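Local atomic coordinates of alpha-rhamnosidase (Dictyoglomus thermophilum, PDB entry 6I60), a protein that probably hydrolyses terminal non-reducing alpha-L-rhamnose residues from alpha-L-rhamnosides. Residues Trp375-Arg381 / Glu451-Lys456; Thr495-Arg500 / Met815-Ile821; Val833-Val837 / Val871-Trp875; Val462-Gly466 / Ile518-Met523. One frame throughout, in Å; residues are numbered along the deposited sequence.

Interaction 1 of 4, residues Trp375-Arg381 / Glu451-Lys456; sequences WIKIKVR and EDIEGK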
loop_
_atom_site.group_PDB
_atom_site.type_symbol
_atom_site.label_atom_id
_atom_site.label_comp_id
_atom_site.label_asym_id
_atom_site.label_seq_id
_atom_site.Cartn_x
_atom_site.Cartn_y
_atom_site.Cartn_z
ATOM N N TRP A 375 -8.168 9.904 -13.435
ATOM C CA TRP A 375 -8.938 10.867 -14.205
ATOM C C TRP A 375 -8.850 10.478 -15.675
ATOM O O TRP A 375 -8.321 9.420 -16.027
ATOM C CB TRP A 375 -8.434 12.292 -13.949
ATOM C CG TRP A 375 -6.959 12.460 -14.168
ATOM C CD1 TRP A 375 -6.311 12.534 -15.367
ATOM C CD2 TRP A 375 -5.949 12.580 -13.159
ATOM N NE1 TRP A 375 -4.961 12.690 -15.167
ATOM C CE2 TRP A 375 -4.713 12.722 -13.820
ATOM C CE3 TRP A 375 -5.970 12.581 -11.761
ATOM C CZ2 TRP A 375 -3.510 12.864 -13.132
ATOM C CZ3 TRP A 375 -4.775 12.722 -11.080
ATOM C CH2 TRP A 375 -3.562 12.862 -11.765
ATOM N N ILE A 376 -9.372 11.342 -16.543
ATOM C CA ILE A 376 -9.325 11.120 -17.979
ATOM C C ILE A 376 -8.696 12.336 -18.643
ATOM O O ILE A 376 -8.615 13.422 -18.065
ATOM C CB ILE A 376 -10.721 10.838 -18.578
ATOM C CG1 ILE A 376 -11.595 12.089 -18.518
ATOM C CG2 ILE A 376 -11.397 9.678 -17.860
ATOM C CD1 ILE A 376 -12.478 12.253 -19.726
ATOM N N LYS A 377 -8.231 12.132 -19.871
ATOM C CA LYS A 377 -7.725 13.203 -20.717
ATOM C C LYS A 377 -8.618 13.311 -21.942
ATOM O O LYS A 377 -8.873 12.307 -22.616
ATOM C CB LYS A 377 -6.275 12.948 -21.134
ATOM C CG LYS A 377 -5.769 13.906 -22.199
ATOM C CD LYS A 377 -4.276 13.751 -22.418
ATOM C CE LYS A 377 -3.954 13.600 -23.893
ATOM N NZ LYS A 377 -3.901 12.174 -24.303
ATOM N N ILE A 378 -9.099 14.517 -22.220
ATOM C CA ILE A 378 -10.007 14.755 -23.334
ATOM C C ILE A 378 -9.273 15.540 -24.412
ATOM O O ILE A 378 -8.397 16.365 -24.128
ATOM C CB ILE A 378 -11.290 15.488 -22.879
ATOM C CG1 ILE A 378 -12.378 15.392 -23.951
ATOM C CG2 ILE A 378 -10.999 16.944 -22.524
ATOM C CD1 ILE A 378 -13.682 16.047 -23.552
ATOM N N LYS A 379 -9.616 15.250 -25.664
ATOM C CA LYS A 379 -9.124 15.989 -26.820
ATOM C C LYS A 379 -10.307 16.704 -27.456
ATOM O O LYS A 379 -11.315 16.068 -27.782
ATOM C CB LYS A 379 -8.444 15.059 -27.826
ATOM C CG LYS A 379 -7.304 14.231 -27.251
ATOM C CD LYS A 379 -6.694 13.324 -28.313
ATOM C CE LYS A 379 -5.550 12.494 -27.750
ATOM N NZ LYS A 379 -5.710 11.044 -28.054
ATOM N N VAL A 380 -10.195 18.020 -27.614
ATOM C CA VAL A 380 -11.286 18.827 -28.144
ATOM C C VAL A 380 -10.794 19.602 -29.358
ATOM O O VAL A 380 -9.608 19.925 -29.480
ATOM C CB VAL A 380 -11.864 19.783 -27.075
ATOM C CG1 VAL A 380 -12.020 19.061 -25.746
ATOM C CG2 VAL A 380 -10.985 21.009 -26.913
ATOM N N ARG A 381 -11.722 19.880 -30.274
ATOM C CA ARG A 381 -11.456 20.691 -31.464
ATOM C C ARG A 381 -12.663 21.605 -31.644
ATOM O O ARG A 381 -13.721 21.158 -32.096
ATOM C CB ARG A 381 -11.223 19.828 -32.698
ATOM C CG ARG A 381 -10.046 18.873 -32.592
ATOM C CD ARG A 381 -10.191 17.719 -33.571
ATOM N NE ARG A 381 -10.059 16.424 -32.911
ATOM C CZ ARG A 381 -8.940 15.709 -32.888
ATOM N NH1 ARG A 381 -7.849 16.163 -33.490
ATOM N NH2 ARG A 381 -8.910 14.540 -32.262
ATOM N N GLU A 451 -10.921 7.707 -29.349
ATOM C CA GLU A 451 -9.574 8.258 -29.271
ATOM C C GLU A 451 -9.526 9.575 -28.509
ATOM O O GLU A 451 -8.503 9.888 -27.887
ATOM C CB GLU A 451 -9.002 8.460 -30.678
ATOM C CG GLU A 451 -7.548 8.919 -30.713
ATOM C CD GLU A 451 -7.399 10.413 -30.985
ATOM O OE1 GLU A 451 -8.419 11.135 -30.967
ATOM O OE2 GLU A 451 -6.255 10.864 -31.215
ATOM N N ASP A 452 -10.613 10.349 -28.534
ATOM C CA ASP A 452 -10.666 11.636 -27.848
ATOM C C ASP A 452 -10.749 11.503 -26.334
ATOM O O ASP A 452 -10.714 12.527 -25.643
ATOM C CB ASP A 452 -11.857 12.449 -28.359
ATOM C CG ASP A 452 -11.824 12.646 -29.860
ATOM O OD1 ASP A 452 -10.714 12.679 -30.434
ATOM O OD2 ASP A 452 -12.908 12.767 -30.469
ATOM N N ILE A 453 -10.861 10.288 -25.805
ATOM C CA ILE A 453 -10.910 10.041 -24.370
ATOM C C ILE A 453 -9.763 9.106 -24.014
ATOM O O ILE A 453 -9.575 8.072 -24.664
ATOM C CB ILE A 453 -12.264 9.441 -23.943
ATOM C CG1 ILE A 453 -13.349 10.516 -23.947
ATOM C CG2 ILE A 453 -12.165 8.803 -22.569
ATOM C CD1 ILE A 453 -12.905 11.819 -23.332
ATOM N N GLU A 454 -8.992 9.475 -22.992
ATOM C CA GLU A 454 -7.852 8.683 -22.540
ATOM C C GLU A 454 -7.906 8.586 -21.022
ATOM O O GLU A 454 -7.731 9.592 -20.327
ATOM C CB GLU A 454 -6.532 9.302 -23.000
ATOM C CG GLU A 454 -5.929 8.640 -24.226
ATOM C CD GLU A 454 -4.716 9.383 -24.748
ATOM O OE1 GLU A 454 -3.806 9.679 -23.943
ATOM O OE2 GLU A 454 -4.672 9.677 -25.963
ATOM N N GLY A 455 -8.144 7.381 -20.511
ATOM C CA GLY A 455 -8.184 7.183 -19.073
ATOM C C GLY A 455 -6.784 7.114 -18.484
ATOM O O GLY A 455 -5.885 6.476 -19.032
ATOM N N LYS A 456 -6.607 7.786 -17.351
ATOM C CA LYS A 456 -5.332 7.821 -16.641
ATOM C C LYS A 456 -5.499 7.093 -15.312
ATOM O O LYS A 456 -6.253 7.541 -14.443
ATOM C CB LYS A 456 -4.865 9.261 -16.432
ATOM C CG LYS A 456 -4.568 10.013 -17.725
ATOM C CD LYS A 456 -3.464 9.333 -18.528
ATOM C CE LYS A 456 -3.070 10.159 -19.744
ATOM N NZ LYS A 456 -1.955 11.097 -19.433
#
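Lys-377 and Glu-454 run alongside one another in the same direction on one face of an antiparallel strand pair, and Lys-377 NZ forms a salt bridge with Glu-454 OE1. Lys-379 reaches in slantwise on that face. Its NZ sits 2.7 Å from Glu-454 OE2, on the anti side of that oxygen but tilted well out of the carboxylate plane, and also bonds Glu-451 O at 3.0 Å and, weakly, Glu-451 OE2. With CG beside the backbone N (chi1 -56°), its chain runs straight to CE. With an alanine here, Glu-454 OE2 and Glu-451 would probably each lose a positive partner, and residues 451-452 would be held less firmly. Arg-381 comes across at about a right angle: NH2 meets Asp-452 OD1 at 3.2 Å, syn and in the guanidinium plane but tilted from the carboxylate. On the opposite face, Ile-453 CD1 lies 3.7 Å from both Ile-376 CD1 and Ile-378 CG1, packed against side chains of strands 363-368 and 388-394, as expected of a concanavalin-like sandwich. So these isoleucines back the Lys-377 and Glu-454 pair with hydrocarbon, while the charge network continues into 451-452, the lysines probably offsetting the carboxylates.

Interaction 2 of 4, residues Thr495-Arg500 / Met815-Ile821; sequences TDCPQR and MNSHNHI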
loop_
_atom_site.group_PDB
_atom_site.type_symbol
_atom_site.label_atom_id
_atom_site.label_comp_id
_atom_site.label_asym_id
_atom_site.label_seq_id
_atom_site.Cartn_x
_atom_site.Cartn_y
_atom_site.Cartn_z
ATOM N N THR A 495 -6.757 3.332 1.706
ATOM C CA THR A 495 -8.114 3.847 1.820
ATOM C C THR A 495 -9.143 2.720 1.758
ATOM O O THR A 495 -8.850 1.592 1.355
ATOM C CB THR A 495 -8.398 4.875 0.720
ATOM O OG1 THR A 495 -8.485 4.216 -0.551
ATOM C CG2 THR A 495 -7.293 5.917 0.672
ATOM N N ASP A 496 -10.366 3.047 2.181
ATOM C CA ASP A 496 -11.456 2.079 2.137
ATOM C C ASP A 496 -12.100 2.038 0.756
ATOM O O ASP A 496 -12.305 0.961 0.189
ATOM C CB ASP A 496 -12.497 2.409 3.213
ATOM C CG ASP A 496 -13.021 3.835 3.110
ATOM O OD1 ASP A 496 -12.274 4.717 2.636
ATOM O OD2 ASP A 496 -14.184 4.074 3.500
ATOM N N CYS A 497 -12.416 3.202 0.205
ATOM C CA CYS A 497 -13.012 3.344 -1.112
ATOM C C CYS A 497 -12.373 4.541 -1.795
ATOM O O CYS A 497 -11.807 5.413 -1.126
ATOM C CB CYS A 497 -14.532 3.536 -1.029
ATOM S SG CYS A 497 -15.060 4.870 0.066
ATOM N N PRO A 498 -12.421 4.602 -3.123
ATOM C CA PRO A 498 -11.783 5.723 -3.817
ATOM C C PRO A 498 -12.742 6.589 -4.621
ATOM O O PRO A 498 -12.293 7.440 -5.395
ATOM C CB PRO A 498 -10.791 5.009 -4.738
ATOM C CG PRO A 498 -11.482 3.660 -5.049
ATOM C CD PRO A 498 -12.606 3.463 -4.039
ATOM N N GLN A 499 -14.051 6.399 -4.456
ATOM C CA GLN A 499 -15.016 7.016 -5.358
ATOM C C GLN A 499 -15.922 8.053 -4.706
ATOM O O GLN A 499 -16.342 8.991 -5.388
ATOM C CB GLN A 499 -15.882 5.935 -6.026
ATOM C CG GLN A 499 -17.058 5.440 -5.194
ATOM C CD GLN A 499 -16.651 4.411 -4.158
ATOM O OE1 GLN A 499 -16.067 3.377 -4.484
ATOM N NE2 GLN A 499 -16.956 4.692 -2.897
ATOM N N ARG A 500 -16.224 7.932 -3.416
ATOM C CA ARG A 500 -17.206 8.798 -2.784
ATOM C C ARG A 500 -16.524 9.833 -1.887
ATOM O O ARG A 500 -15.300 10.009 -1.912
ATOM C CB ARG A 500 -18.226 7.958 -2.010
ATOM C CG ARG A 500 -17.659 7.200 -0.822
ATOM C CD ARG A 500 -18.653 6.166 -0.319
ATOM N NE ARG A 500 -18.204 5.506 0.904
ATOM C CZ ARG A 500 -18.655 4.326 1.321
ATOM N NH1 ARG A 500 -19.565 3.677 0.610
ATOM N NH2 ARG A 500 -18.196 3.795 2.445
ATOM N N MET A 815 -23.850 3.015 2.334
ATOM C CA MET A 815 -22.715 2.102 2.250
ATOM C C MET A 815 -22.915 1.047 1.169
ATOM O O MET A 815 -23.148 -0.126 1.475
ATOM C CB MET A 815 -22.476 1.433 3.602
ATOM C CG MET A 815 -21.432 2.128 4.450
ATOM S SD MET A 815 -21.194 1.323 6.041
ATOM C CE MET A 815 -21.589 -0.375 5.637
ATOM N N ASN A 816 -22.812 1.454 -0.099
ATOM C CA ASN A 816 -23.038 0.576 -1.241
ATOM C C ASN A 816 -21.895 0.667 -2.246
ATOM O O ASN A 816 -22.102 0.448 -3.443
ATOM C CB ASN A 816 -24.361 0.906 -1.938
ATOM C CG ASN A 816 -25.562 0.791 -1.019
ATOM O OD1 ASN A 816 -25.544 0.050 -0.037
ATOM N ND2 ASN A 816 -26.627 1.515 -1.350
ATOM N N SER A 817 -20.691 0.995 -1.786
ATOM C CA SER A 817 -19.587 1.232 -2.707
ATOM C C SER A 817 -19.151 -0.061 -3.387
ATOM O O SER A 817 -19.261 -1.156 -2.827
ATOM C CB SER A 817 -18.400 1.857 -1.979
ATOM O OG SER A 817 -17.203 1.672 -2.717
ATOM N N HIS A 818 -18.639 0.081 -4.612
ATOM C CA HIS A 818 -18.279 -1.052 -5.454
ATOM C C HIS A 818 -16.775 -1.160 -5.687
ATOM O O HIS A 818 -16.349 -1.763 -6.678
ATOM C CB HIS A 818 -19.012 -0.963 -6.793
ATOM C CG HIS A 818 -20.417 -1.476 -6.749
ATOM N ND1 HIS A 818 -20.901 -2.399 -7.651
ATOM C CD2 HIS A 818 -21.442 -1.195 -5.910
ATOM C CE1 HIS A 818 -22.165 -2.666 -7.369
ATOM N NE2 HIS A 818 -22.517 -1.948 -6.317
ATOM N N ASN A 819 -15.963 -0.592 -4.803
ATOM C CA ASN A 819 -14.513 -0.688 -4.925
ATOM C C ASN A 819 -13.889 -0.660 -3.531
ATOM O O ASN A 819 -13.101 0.216 -3.182
ATOM C CB ASN A 819 -13.967 0.425 -5.815
ATOM C CG ASN A 819 -12.582 0.111 -6.356
ATOM O OD1 ASN A 819 -11.940 -0.852 -5.934
ATOM N ND2 ASN A 819 -12.114 0.925 -7.295
ATOM N N HIS A 820 -14.239 -1.642 -2.710
ATOM C CA HIS A 820 -13.670 -1.785 -1.380
ATOM C C HIS A 820 -12.600 -2.870 -1.369
ATOM O O HIS A 820 -12.555 -3.746 -2.236
ATOM C CB HIS A 820 -14.757 -2.107 -0.353
ATOM C CG HIS A 820 -15.332 -0.896 0.312
ATOM N ND1 HIS A 820 -15.817 0.181 -0.400
ATOM C CD2 HIS A 820 -15.492 -0.585 1.620
ATOM C CE1 HIS A 820 -16.258 1.099 0.444
ATOM N NE2 HIS A 820 -16.070 0.659 1.675
ATOM N N ILE A 821 -11.736 -2.800 -0.361
ATOM C CA ILE A 821 -10.591 -3.697 -0.251
ATOM C C ILE A 821 -10.613 -4.532 1.022
ATOM O O ILE A 821 -9.784 -5.446 1.158
ATOM C CB ILE A 821 -9.263 -2.912 -0.352
ATOM C CG1 ILE A 821 -8.078 -3.841 -0.642
ATOM C CG2 ILE A 821 -9.030 -2.087 0.907
ATOM C CD1 ILE A 821 -8.367 -4.901 -1.681
HETATM O O HOH W 1 -12.070 -1.237 1.885
#
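Asp-496 O is met by a water, by the CA-H of His-820 and by the face of the same histidine's ring. The water donates to it at 2.8 Å and passes the link on by accepting from Ile-821 N; the CA-H points almost straight at it, with His-820 CA 3.4 Å from Asp-496 O; and the oxygen stands over the centre of one face of the imidazole. The two loops belong to the six-hairpin glycosidase domain, an (alpha/alpha)6 barrel, and meet in a buried contact, beside a triethylene glycol bound next to Asp-496, which suggests a pocket there. The rotation of the imidazole is fixed from its rim: His-820 ND1 donates to Ser-817 OG at 3.1 Å, nearly in the ring plane. That hydroxyl, placed by a chi1 of 160° with OG opposite the backbone N, also takes a weak bond from Asn-819 N. Farther round the same edge, by CE1 and NE2, comes Arg-500 NH2, its guanidinium turned 63° from the imidazole, with His-820 CE1 over one of its faces. The arginine is held by salt bridges to Glu-805 and Glu-502. A leucine in place of His-820 would remove the ring N-H, and Ser-817 OG would probably turn more easily while Asp-496 O lost the flat surface beneath it. Cys-497 CB nestles obliquely against the same ring, 3.3 Å from His-820 CE1. Farther along, the side chains of Pro-498 and Asn-819 cross at about a right angle, Pro-498 CG resting 3.6 Å from Asn-819 ND2.

Interaction 3 of 4, residues Val833-Val837 / Val871-Trp875; sequences VIAGV and VEINW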
loop_
_atom_site.group_PDB
_atom_site.type_symbol
_atom_site.label_atom_id
_atom_site.label_comp_id
_atom_site.label_asym_id
_atom_site.label_seq_id
_atom_site.Cartn_x
_atom_site.Cartn_y
_atom_site.Cartn_z
ATOM N N VAL A 833 -2.102 -21.185 0.191
ATOM C CA VAL A 833 -2.768 -22.486 0.257
ATOM C C VAL A 833 -2.947 -23.095 -1.133
ATOM O O VAL A 833 -2.436 -24.182 -1.411
ATOM C CB VAL A 833 -4.116 -22.383 1.006
ATOM C CG1 VAL A 833 -4.915 -23.667 0.848
ATOM C CG2 VAL A 833 -3.870 -22.082 2.473
ATOM N N ILE A 834 -3.675 -22.411 -2.018
ATOM C CA ILE A 834 -3.941 -22.956 -3.349
ATOM C C ILE A 834 -2.635 -23.154 -4.108
ATOM O O ILE A 834 -2.317 -24.259 -4.561
ATOM C CB ILE A 834 -4.913 -22.048 -4.122
ATOM C CG1 ILE A 834 -6.318 -22.153 -3.526
ATOM C CG2 ILE A 834 -4.928 -22.413 -5.602
ATOM C CD1 ILE A 834 -7.385 -21.486 -4.358
ATOM N N ALA A 835 -1.857 -22.081 -4.256
ATOM C CA ALA A 835 -0.512 -22.213 -4.802
ATOM C C ALA A 835 0.390 -22.963 -3.828
ATOM O O ALA A 835 0.959 -24.008 -4.165
ATOM C CB ALA A 835 0.059 -20.833 -5.125
ATOM N N GLY A 836 0.527 -22.441 -2.611
ATOM C CA GLY A 836 1.173 -23.176 -1.543
ATOM C C GLY A 836 2.549 -22.689 -1.137
ATOM O O GLY A 836 3.420 -23.504 -0.823
ATOM N N VAL A 837 2.765 -21.377 -1.128
ATOM C CA VAL A 837 4.029 -20.797 -0.689
ATOM C C VAL A 837 3.741 -19.852 0.472
ATOM O O VAL A 837 3.016 -18.862 0.314
ATOM C CB VAL A 837 4.768 -20.081 -1.832
ATOM C CG1 VAL A 837 3.831 -19.158 -2.606
ATOM C CG2 VAL A 837 5.968 -19.319 -1.291
ATOM N N VAL A 871 11.045 -16.299 -5.428
ATOM C CA VAL A 871 10.450 -17.488 -4.829
ATOM C C VAL A 871 9.331 -17.960 -5.748
ATOM O O VAL A 871 8.456 -17.170 -6.122
ATOM C CB VAL A 871 9.914 -17.208 -3.412
ATOM C CG1 VAL A 871 9.286 -18.463 -2.823
ATOM C CG2 VAL A 871 11.026 -16.688 -2.512
ATOM N N GLU A 872 9.357 -19.242 -6.111
ATOM C CA GLU A 872 8.416 -19.773 -7.087
ATOM C C GLU A 872 7.917 -21.143 -6.650
ATOM O O GLU A 872 8.654 -21.929 -6.049
ATOM C CB GLU A 872 9.057 -19.873 -8.479
ATOM C CG GLU A 872 8.063 -20.046 -9.615
ATOM C CD GLU A 872 8.714 -19.937 -10.977
ATOM O OE1 GLU A 872 8.899 -18.799 -11.460
ATOM O OE2 GLU A 872 9.043 -20.990 -11.566
ATOM N N ILE A 873 6.651 -21.418 -6.960
ATOM C CA ILE A 873 6.048 -22.730 -6.745
ATOM C C ILE A 873 5.164 -23.053 -7.943
ATOM O O ILE A 873 4.419 -22.194 -8.424
ATOM C CB ILE A 873 5.238 -22.790 -5.433
ATOM C CG1 ILE A 873 4.655 -24.190 -5.229
ATOM C CG2 ILE A 873 4.138 -21.734 -5.414
ATOM C CD1 ILE A 873 4.669 -24.656 -3.790
ATOM N N ASN A 874 5.273 -24.281 -8.443
ATOM C CA ASN A 874 4.452 -24.768 -9.543
ATOM C C ASN A 874 4.058 -26.202 -9.244
ATOM O O ASN A 874 4.883 -26.984 -8.765
ATOM C CB ASN A 874 5.191 -24.718 -10.888
ATOM C CG ASN A 874 5.842 -23.377 -11.157
ATOM O OD1 ASN A 874 5.291 -22.544 -11.872
ATOM N ND2 ASN A 874 7.030 -23.170 -10.601
ATOM N N TRP A 875 2.805 -26.551 -9.527
ATOM C CA TRP A 875 2.370 -27.930 -9.359
ATOM C C TRP A 875 1.306 -28.269 -10.391
ATOM O O TRP A 875 0.481 -27.423 -10.749
ATOM C CB TRP A 875 1.845 -28.195 -7.939
ATOM C CG TRP A 875 0.637 -27.398 -7.538
ATOM C CD1 TRP A 875 0.622 -26.240 -6.818
ATOM C CD2 TRP A 875 -0.735 -27.719 -7.808
ATOM N NE1 TRP A 875 -0.670 -25.813 -6.633
ATOM C CE2 TRP A 875 -1.522 -26.703 -7.231
ATOM C CE3 TRP A 875 -1.372 -28.762 -8.488
ATOM C CZ2 TRP A 875 -2.914 -26.699 -7.312
ATOM C CZ3 TRP A 875 -2.753 -28.756 -8.570
ATOM C CH2 TRP A 875 -3.510 -27.732 -7.984
#
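The indole of Trp-875 meets the end of helix 826-835 with its edge, not with a face. NE1 donates to Ile-834 O at 3.1 Å, in the carbonyl plane, though the oxygen is tilted 20° from the plane of the indole; Ala-835 O lies at the same rim, near Trp-875 CD1. Around the ring pack Pro-851, Pro-853 and Ala-860. A chi1 of 62° sets CG between the backbone N and the carbonyl carbon, and this swings the pyrrole edge up to the last helical carbonyls. The bond gives Ile-834 O a buried partner where the helix, here widened into a pi-type turn, comes to its end. Gly-836 then leaves the helix with a positive phi of 108°, at which a CB would collide with the carbonyl oxygen of Ala-835. Ile-873 fills the ground next to it, with CD1 3.4 Å from Gly-836 O and CG2 3.8 Å from Val-837 CG1. The side chains of Val-837 and Ile-873 run antiparallel alongside each other, while Val-837 CG2 turns to Val-871 CG1, also 3.8 Å away. Ala-835 CB adds a looser touch on Ile-873 CG2. Phe-849 and Ile-847 continue this apolar layer. Val-837 opens a strand of one sheet and 871-875 lies in another, so the arrangement is the face-to-face packing of a beta-sandwich, consistent with the C-terminal domain of bacterial alpha-L-rhamnosidases, joined to the last barrel helix.

Interaction 4 of 4, residues Val462-Gly466 / Ile518-Met523; sequences VESNG and IFNFDM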
loop_
_atom_site.group_PDB
_atom_site.type_symbol
_atom_site.label_atom_id
_atom_site.label_comp_id
_atom_site.label_asym_id
_atom_site.label_seq_id
_atom_site.Cartn_x
_atom_site.Cartn_y
_atom_site.Cartn_z
ATOM N N VAL A 462 3.279 1.356 -6.791
ATOM C CA VAL A 462 3.989 0.242 -6.175
ATOM C C VAL A 462 4.449 -0.725 -7.256
ATOM O O VAL A 462 3.814 -0.872 -8.306
ATOM C CB VAL A 462 3.099 -0.466 -5.133
ATOM C CG1 VAL A 462 2.853 0.437 -3.937
ATOM C CG2 VAL A 462 1.785 -0.890 -5.760
ATOM N N GLU A 463 5.570 -1.392 -6.999
ATOM C CA GLU A 463 6.067 -2.419 -7.900
ATOM C C GLU A 463 5.309 -3.724 -7.685
ATOM O O GLU A 463 4.723 -3.966 -6.627
ATOM C CB GLU A 463 7.562 -2.652 -7.685
ATOM C CG GLU A 463 8.454 -1.931 -8.672
ATOM C CD GLU A 463 9.892 -1.851 -8.200
ATOM O OE1 GLU A 463 10.547 -0.820 -8.463
ATOM O OE2 GLU A 463 10.366 -2.817 -7.563
ATOM N N SER A 464 5.335 -4.575 -8.706
ATOM C CA SER A 464 4.711 -5.886 -8.609
ATOM C C SER A 464 5.631 -6.840 -7.857
ATOM O O SER A 464 6.808 -6.984 -8.204
ATOM C CB SER A 464 4.394 -6.433 -9.999
ATOM O OG SER A 464 3.614 -7.612 -9.912
ATOM N N ASN A 465 5.095 -7.487 -6.825
ATOM C CA ASN A 465 5.879 -8.399 -6.004
ATOM C C ASN A 465 5.607 -9.866 -6.299
ATOM O O ASN A 465 6.504 -10.697 -6.114
ATOM C CB ASN A 465 5.616 -8.136 -4.517
ATOM C CG ASN A 465 6.840 -7.607 -3.792
ATOM O OD1 ASN A 465 7.846 -7.258 -4.416
ATOM N ND2 ASN A 465 6.762 -7.546 -2.464
ATOM N N GLY A 466 4.408 -10.210 -6.748
ATOM C CA GLY A 466 4.059 -11.605 -6.954
ATOM C C GLY A 466 3.041 -11.778 -8.055
ATOM O O GLY A 466 2.195 -10.909 -8.289
ATOM N N ILE A 518 0.980 -7.195 0.455
ATOM C CA ILE A 518 2.383 -7.588 0.541
ATOM C C ILE A 518 2.686 -8.694 -0.461
ATOM O O ILE A 518 3.726 -8.678 -1.132
ATOM C CB ILE A 518 2.726 -8.005 1.983
ATOM C CG1 ILE A 518 2.854 -6.768 2.873
ATOM C CG2 ILE A 518 4.006 -8.819 2.023
ATOM C CD1 ILE A 518 2.973 -7.091 4.346
ATOM N N PHE A 519 1.775 -9.662 -0.596
ATOM C CA PHE A 519 1.982 -10.748 -1.549
ATOM C C PHE A 519 1.972 -10.251 -2.988
ATOM O O PHE A 519 2.688 -10.797 -3.835
ATOM C CB PHE A 519 0.914 -11.826 -1.365
ATOM C CG PHE A 519 1.375 -13.002 -0.556
ATOM C CD1 PHE A 519 1.015 -13.126 0.776
ATOM C CD2 PHE A 519 2.175 -13.980 -1.125
ATOM C CE1 PHE A 519 1.442 -14.204 1.526
ATOM C CE2 PHE A 519 2.605 -15.062 -0.381
ATOM C CZ PHE A 519 2.239 -15.174 0.947
ATOM N N ASN A 520 1.181 -9.221 -3.281
ATOM C CA ASN A 520 1.026 -8.747 -4.650
ATOM C C ASN A 520 1.962 -7.601 -5.004
ATOM O O ASN A 520 2.389 -7.500 -6.161
ATOM C CB ASN A 520 -0.420 -8.305 -4.892
ATOM C CG ASN A 520 -1.340 -9.469 -5.191
ATOM O OD1 ASN A 520 -1.013 -10.344 -5.993
ATOM N ND2 ASN A 520 -2.500 -9.486 -4.544
ATOM N N PHE A 521 2.292 -6.736 -4.047
ATOM C CA PHE A 521 3.046 -5.525 -4.337
ATOM C C PHE A 521 4.134 -5.322 -3.292
ATOM O O PHE A 521 4.062 -5.846 -2.178
ATOM C CB PHE A 521 2.129 -4.294 -4.391
ATOM C CG PHE A 521 0.817 -4.547 -5.084
ATOM C CD1 PHE A 521 0.759 -4.687 -6.461
ATOM C CD2 PHE A 521 -0.356 -4.651 -4.357
ATOM C CE1 PHE A 521 -0.443 -4.922 -7.099
ATOM C CE2 PHE A 521 -1.562 -4.886 -4.991
ATOM C CZ PHE A 521 -1.603 -5.022 -6.363
ATOM N N ASP A 522 5.155 -4.559 -3.679
ATOM C CA ASP A 522 6.212 -4.140 -2.763
ATOM C C ASP A 522 5.657 -3.042 -1.863
ATOM O O ASP A 522 5.419 -1.918 -2.320
ATOM C CB ASP A 522 7.430 -3.657 -3.544
ATOM C CG ASP A 522 8.618 -3.350 -2.651
ATOM O OD1 ASP A 522 9.759 -3.316 -3.163
ATOM O OD2 ASP A 522 8.414 -3.140 -1.437
ATOM N N MET A 523 5.452 -3.358 -0.583
ATOM C CA MET A 523 4.741 -2.467 0.323
ATOM C C MET A 523 5.554 -2.003 1.522
ATOM O O MET A 523 5.019 -1.257 2.351
ATOM C CB MET A 523 3.459 -3.142 0.832
ATOM C CG MET A 523 2.593 -3.744 -0.256
ATOM S SD MET A 523 1.465 -2.543 -0.978
ATOM C CE MET A 523 0.932 -1.658 0.485
#
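A chi1 of -68° turns Val-462 CG2 between its backbone N and carbonyl carbon, and Phe-521, with CG lying beside the backbone N (chi1 -41°), presents its CB and CG to that methyl; Val-462 CG2 is 3.7 Å from Phe-521 CB. The two side chains meet at a slant. Val-462 CG1 goes the other way, to Asp-522 O and, more distantly, to Met-523 SD. The phenyl ring has Glu-463 O near its edge and Asn-520 CB over the centre of one face, with Gln-486 and Leu-487 of helix 473-488 beside it. The backbones are joined more firmly than the side chains. Asp-522 N donates to Glu-463 O at 3.0 Å, and Asn-465 N to Asn-520 O at 2.8 Å, the latter from well above the carbonyl plane; together they bridge Ser-464 with Phe-521. Asn-520 O also takes a weak bond from Gly-466 N, 3.4 Å away. This carbonyl stands at the close of helix 514-520, within the (alpha/alpha)6 barrel domain, so the segment leading into strand 466-470 of the C-terminal sandwich sheet is pinned to a helix end. Asn-520 turns its own amide elsewhere, to Tyr-831 and Asp-827. Asn-465 lies over the chain just after the helix: its CB is 3.4 Å from Phe-521 C, and its amide plane is only 16° from that of the Asp-522 carboxylate, with Asn-465 OD1 3.7 Å from Asp-522 CB. Glu-463 OE2 and Asp-522 OD1, like charges, stay 4.5 Å apart towards the protein surface.

In the fold
Reading from the N terminus, interaction 1 comes first, closing a strand-rich loop of 69 residues within the concanavalin-like domain. Shortly after it ends, residues 462-466 begin interaction 4, which fastens the entry to the barrel domain onto the end of helix 514-520. Before that contact is completed, 495-500 starts interaction 2, so the two cross; interaction 2 waits 314 residues, about half of them helical, for 815-821 and ties early and late barrel loops together. Interaction 3 follows in series, closing 33 residues, many in strands, and joining the last barrel helix to the C-terminal sandwich. Interactions 3 and 4 touch where Val-837 O packs on Phe-519 CZ at 3.8 Å.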